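Local structure of toxin-like protein (Paenibacillus larvae subsp. larvae BRL-230010, 5DZQ) at residues Lys159-Lys162 with Gly163-Ala166; Asn114-Arg118 with Glu119-Lys123. The protein probably transfers ADP-ribose from NAD+ to a protein substrate, as a C3-like mono-ADP-ribosyltransferase toxin. One frame throughout, in Å; residues are numbered along the deposited sequence.

Contact 1: residues Lys159-Lys162 with Gly163-Ala166; sequences KVPK and GAHA
Val160 turns CG1 anti to its own nitrogen (chi1 -169°), and this sets the methyl in front of Ala164, with CG1 of Val160 3.9 Å from CB of Ala164. The backbone makes the return possible. Gly163 has a positive phi (90°), and the chain makes a type II beta turn from Pro161 to Ala164. The turn is closed by one hydrogen bond, from Ala164 N to Pro161 O at 3.2 Å. The donor lies off the carbonyl plane of Pro161, tilted by 34°. CB of Ala164 also sits 3.3 Å from Pro161 O. On the ring of Pro161, CG approaches CB of Ala164 at 4.2 Å. The methyl of Ala164 therefore meets both Val160 and Pro161. Lys162 is an exposed residue; its side chain leaves the turn from CB and bends only at its last torsion. Lys162 N gives a hydrogen bond to Thr90 OG1, and Leu87 makes backbone bonds with Gly163 and Ala164. The turn follows directly on strand 154-160 and leads toward strand 167-170. Its chemistry is split: apolar groups gather on the inner side, where Val160 is buried, while Lys162 is exposed. Glycine at the third position suits the positive phi of a type II turn.

Contact 2: residues Asn114-Arg118 with Glu119-Lys123; sequences NKVNR and ELFRK
Val116 ends the short strand 115-116, and two residues later the chain enters helix 118-128, whose first turn brings Phe121 back beside Val116. Asn117 is the N-cap. Its backbone is not helical, while Arg118 and the residues after it have helical angles. Two backbone bonds start the helix: Phe121 N to Asn117 O at 2.8 Å, and Arg122 N to Arg118 O at 3.2 Å.

The side chain of Asn117 adds the capping bond. With CG anti to the backbone nitrogen (chi1 -168°), the amide folds over the start of the helix. OD1 of Asn117 accepts from Leu120 N at 3.2 Å. The bond is nearly straight at hydrogen (169°), but the donor stands well above the amide plane, 53° out of it, and so does not use a lone pair. CB of Leu120 packs against the carbon of the same amide, 3.7 Å from CG of Asn117. The two side chains cross at a slant.

On the buried side, CG1 of Val116 lies 3.8 Å from CB of Phe121 and also approaches the ring obliquely. Ile196 and Ile205 of the large mixed sheet touch both residues, so the strand end and the first helical turn share one apolar patch. Arg122 bends at chi3, which brings its guanidinium back along the first turn, with CA of Glu119 on one face, offset toward the rim. Arg118 reaches back along the strand instead. Its NH1 also forms a salt bridge with Glu203, whose OE1 accepts from Val116 N as well. NH1 of Arg118 gives a bond to Val116 O at 2.7 Å, in the carbonyl plane and on a lone pair.

Overall arrangement
From the N terminus, the chain runs through four helices, strand 91-97 and the short helix 104-107 before it reaches contact 2. There the small hairpin of strands 111-112 and 115-116 passes into helix 118-128. Contact 1 comes later, where strand 154-160 turns toward strand 167-170. Contact 1 closes a beta turn; contact 2 caps the start of a helix. They follow in series, neither nesting nor crossing. Their centres are 32 Å apart, and their nearest atoms about 18 Å. Both lean on the large mixed sheet, including its strand 203-211: contact 2 through Glu203 and Ile205, contact 1 through Val211. Contact 1 also joins that sheet to the three-stranded one through Leu183.

Contact 1: residues Lys159-Lys162 with Gly163-Ala166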
loop_
_atom_site.group_PDB
_atom_site.type_symbol
_atom_site.label_atom_id
_atom_site.label_comp_id
_atom_site.label_asym_id
_atom_site.label_seq_id
_atom_site.Cartn_x
_atom_site.Cartn_y
_atom_site.Cartn_z
ATOM N N LYS B 159 -18.803 10.470 -4.435
ATOM C CA LYS B 159 -19.811 10.330 -5.469
ATOM C C LYS B 159 -19.159 10.694 -6.795
ATOM O O LYS B 159 -18.659 11.802 -6.973
ATOM C CB LYS B 159 -21.028 11.214 -5.172
ATOM C CG LYS B 159 -22.070 11.250 -6.283
ATOM C CD LYS B 159 -23.324 12.040 -5.860
ATOM C CE LYS B 159 -22.958 13.431 -5.365
ATOM N NZ LYS B 159 -24.136 14.144 -4.786
ATOM N N VAL B 160 -19.112 9.736 -7.709
ATOM C CA VAL B 160 -18.506 9.973 -9.013
ATOM C C VAL B 160 -19.633 10.066 -10.022
ATOM O O VAL B 160 -20.405 9.120 -10.171
ATOM C CB VAL B 160 -17.525 8.860 -9.408
ATOM C CG1 VAL B 160 -16.720 9.262 -10.631
ATOM C CG2 VAL B 160 -16.595 8.542 -8.247
ATOM N N PRO B 161 -19.736 11.209 -10.717
ATOM C CA PRO B 161 -20.888 11.467 -11.587
ATOM C C PRO B 161 -20.871 10.657 -12.877
ATOM O O PRO B 161 -19.806 10.323 -13.382
ATOM C CB PRO B 161 -20.766 12.963 -11.894
ATOM C CG PRO B 161 -19.310 13.238 -11.801
ATOM C CD PRO B 161 -18.784 12.334 -10.708
ATOM N N LYS B 162 -22.057 10.343 -13.392
ATOM C CA LYS B 162 -22.202 9.758 -14.720
ATOM C C LYS B 162 -21.388 10.543 -15.749
ATOM O O LYS B 162 -21.355 11.778 -15.725
ATOM C CB LYS B 162 -23.686 9.729 -15.120
ATOM C CG LYS B 162 -23.979 9.018 -16.435
ATOM C CD LYS B 162 -25.443 9.174 -16.818
ATOM C CE LYS B 162 -25.842 8.221 -17.933
ATOM N NZ LYS B 162 -25.074 8.467 -19.178
ATOM N N GLY B 163 -20.712 9.825 -16.641
ATOM C CA GLY B 163 -19.986 10.458 -17.728
ATOM C C GLY B 163 -18.543 10.791 -17.399
ATOM O O GLY B 163 -17.777 11.145 -18.289
ATOM N N ALA B 164 -18.168 10.674 -16.126
ATOM C CA ALA B 164 -16.796 10.969 -15.697
ATOM C C ALA B 164 -15.813 9.966 -16.273
ATOM O O ALA B 164 -16.152 8.794 -16.477
ATOM C CB ALA B 164 -16.696 10.976 -14.175
ATOM N N HIS B 165 -14.593 10.422 -16.540
ATOM C CA HIS B 165 -13.530 9.497 -16.859
ATOM C C HIS B 165 -13.256 8.705 -15.594
ATOM O O HIS B 165 -13.001 9.270 -14.524
ATOM C CB HIS B 165 -12.280 10.223 -17.371
ATOM C CG HIS B 165 -12.500 10.960 -18.656
ATOM N ND1 HIS B 165 -13.189 10.412 -19.719
ATOM C CD2 HIS B 165 -12.144 12.207 -19.045
ATOM C CE1 HIS B 165 -13.243 11.287 -20.707
ATOM N NE2 HIS B 165 -12.617 12.388 -20.323
ATOM N N ALA B 166 -13.356 7.392 -15.717
ATOM C CA ALA B 166 -13.120 6.483 -14.600
ATOM C C ALA B 166 -13.221 5.089 -15.162
ATOM O O ALA B 166 -14.204 4.765 -15.826
ATOM C CB ALA B 166 -14.140 6.692 -13.466
#

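Contact 2: residues Asn114-Arg118 with Glu119-Lys123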
loop_
_atom_site.group_PDB
_atom_site.type_symbol
_atom_site.label_atom_id
_atom_site.label_comp_id
_atom_site.label_asym_id
_atom_site.label_seq_id
_atom_site.Cartn_x
_atom_site.Cartn_y
_atom_site.Cartn_z
ATOM N N ASN B 114 -6.974 6.446 21.291
ATOM C CA ASN B 114 -7.909 5.873 20.327
ATOM C C ASN B 114 -9.076 6.786 19.976
ATOM O O ASN B 114 -9.986 6.376 19.257
ATOM C CB ASN B 114 -8.452 4.546 20.848
ATOM C CG ASN B 114 -7.387 3.479 20.922
ATOM O OD1 ASN B 114 -6.411 3.510 20.171
ATOM N ND2 ASN B 114 -7.563 2.529 21.835
ATOM N N LYS B 115 -9.051 8.017 20.477
ATOM C CA LYS B 115 -10.121 8.972 20.192
ATOM C C LYS B 115 -9.627 10.153 19.365
ATOM O O LYS B 115 -8.465 10.541 19.465
ATOM C CB LYS B 115 -10.741 9.466 21.497
ATOM C CG LYS B 115 -11.499 8.387 22.248
ATOM C CD LYS B 115 -12.125 8.938 23.513
ATOM C CE LYS B 115 -13.035 7.916 24.175
ATOM N NZ LYS B 115 -13.729 8.498 25.361
ATOM N N VAL B 116 -10.510 10.721 18.549
ATOM C CA VAL B 116 -10.186 11.921 17.785
ATOM C C VAL B 116 -10.133 13.140 18.693
ATOM O O VAL B 116 -11.051 13.375 19.478
ATOM C CB VAL B 116 -11.209 12.194 16.664
ATOM C CG1 VAL B 116 -10.828 13.451 15.885
ATOM C CG2 VAL B 116 -11.311 11.010 15.739
ATOM N N ASN B 117 -9.047 13.900 18.580
ATOM C CA ASN B 117 -8.900 15.182 19.261
ATOM C C ASN B 117 -9.999 16.146 18.807
ATOM O O ASN B 117 -9.973 16.643 17.680
ATOM C CB ASN B 117 -7.505 15.761 18.980
ATOM C CG ASN B 117 -7.167 16.944 19.866
ATOM O OD1 ASN B 117 -7.993 17.828 20.089
ATOM N ND2 ASN B 117 -5.938 16.967 20.373
ATOM N N ARG B 118 -10.963 16.403 19.683
ATOM C CA ARG B 118 -12.147 17.165 19.302
ATOM C C ARG B 118 -11.831 18.607 18.894
ATOM O O ARG B 118 -12.336 19.095 17.880
ATOM C CB ARG B 118 -13.166 17.152 20.437
ATOM C CG ARG B 118 -13.821 15.784 20.668
ATOM C CD ARG B 118 -14.300 15.163 19.358
ATOM N NE ARG B 118 -15.201 14.021 19.563
ATOM C CZ ARG B 118 -14.821 12.739 19.573
ATOM N NH1 ARG B 118 -13.547 12.403 19.406
ATOM N NH2 ARG B 118 -15.718 11.786 19.764
ATOM N N GLU B 119 -10.989 19.285 19.669
ATOM C CA GLU B 119 -10.643 20.666 19.351
ATOM C C GLU B 119 -9.877 20.747 18.036
ATOM O O GLU B 119 -10.146 21.614 17.204
ATOM C CB GLU B 119 -9.824 21.302 20.474
ATOM C CG GLU B 119 -9.697 22.814 20.337
ATOM C CD GLU B 119 -8.725 23.420 21.331
ATOM O OE1 GLU B 119 -9.014 23.396 22.549
ATOM O OE2 GLU B 119 -7.669 23.922 20.888
ATOM N N LEU B 120 -8.932 19.836 17.834
ATOM C CA LEU B 120 -8.160 19.846 16.606
ATOM C C LEU B 120 -8.989 19.402 15.403
ATOM O O LEU B 120 -8.727 19.835 14.276
ATOM C CB LEU B 120 -6.922 18.956 16.733
ATOM C CG LEU B 120 -5.851 19.278 15.686
ATOM C CD1 LEU B 120 -5.218 20.644 15.964
ATOM C CD2 LEU B 120 -4.791 18.187 15.597
ATOM N N PHE B 121 -9.976 18.531 15.623
ATOM C CA PHE B 121 -10.826 18.111 14.516
ATOM C C PHE B 121 -11.592 19.311 13.981
ATOM O O PHE B 121 -11.714 19.494 12.768
ATOM C CB PHE B 121 -11.799 17.010 14.939
ATOM C CG PHE B 121 -12.723 16.568 13.835
ATOM C CD1 PHE B 121 -12.261 15.755 12.807
ATOM C CD2 PHE B 121 -14.053 16.961 13.824
ATOM C CE1 PHE B 121 -13.108 15.347 11.790
ATOM C CE2 PHE B 121 -14.906 16.553 12.804
ATOM C CZ PHE B 121 -14.432 15.746 11.787
ATOM N N ARG B 122 -12.092 20.129 14.902
ATOM C CA ARG B 122 -12.773 21.374 14.567
ATOM C C ARG B 122 -11.961 22.207 13.577
ATOM O O ARG B 122 -12.479 22.658 12.554
ATOM C CB ARG B 122 -13.035 22.173 15.840
ATOM C CG ARG B 122 -14.267 23.053 15.814
ATOM C CD ARG B 122 -14.586 23.520 17.234
ATOM N NE ARG B 122 -14.650 22.387 18.158
ATOM C CZ ARG B 122 -14.367 22.454 19.457
ATOM N NH1 ARG B 122 -13.995 23.607 20.001
ATOM N NH2 ARG B 122 -14.454 21.365 20.210
ATOM N N LYS B 123 -10.680 22.388 13.885
ATOM C CA LYS B 123 -9.767 23.121 13.017
ATOM C C LYS B 123 -9.627 22.444 11.651
ATOM O O LYS B 123 -9.643 23.109 10.614
ATOM C CB LYS B 123 -8.398 23.252 13.684
ATOM C CG LYS B 123 -7.448 24.228 13.010
ATOM C CD LYS B 123 -6.001 23.902 13.365
ATOM C CE LYS B 123 -5.040 24.989 12.912
ATOM N NZ LYS B 123 -5.160 26.207 13.762
#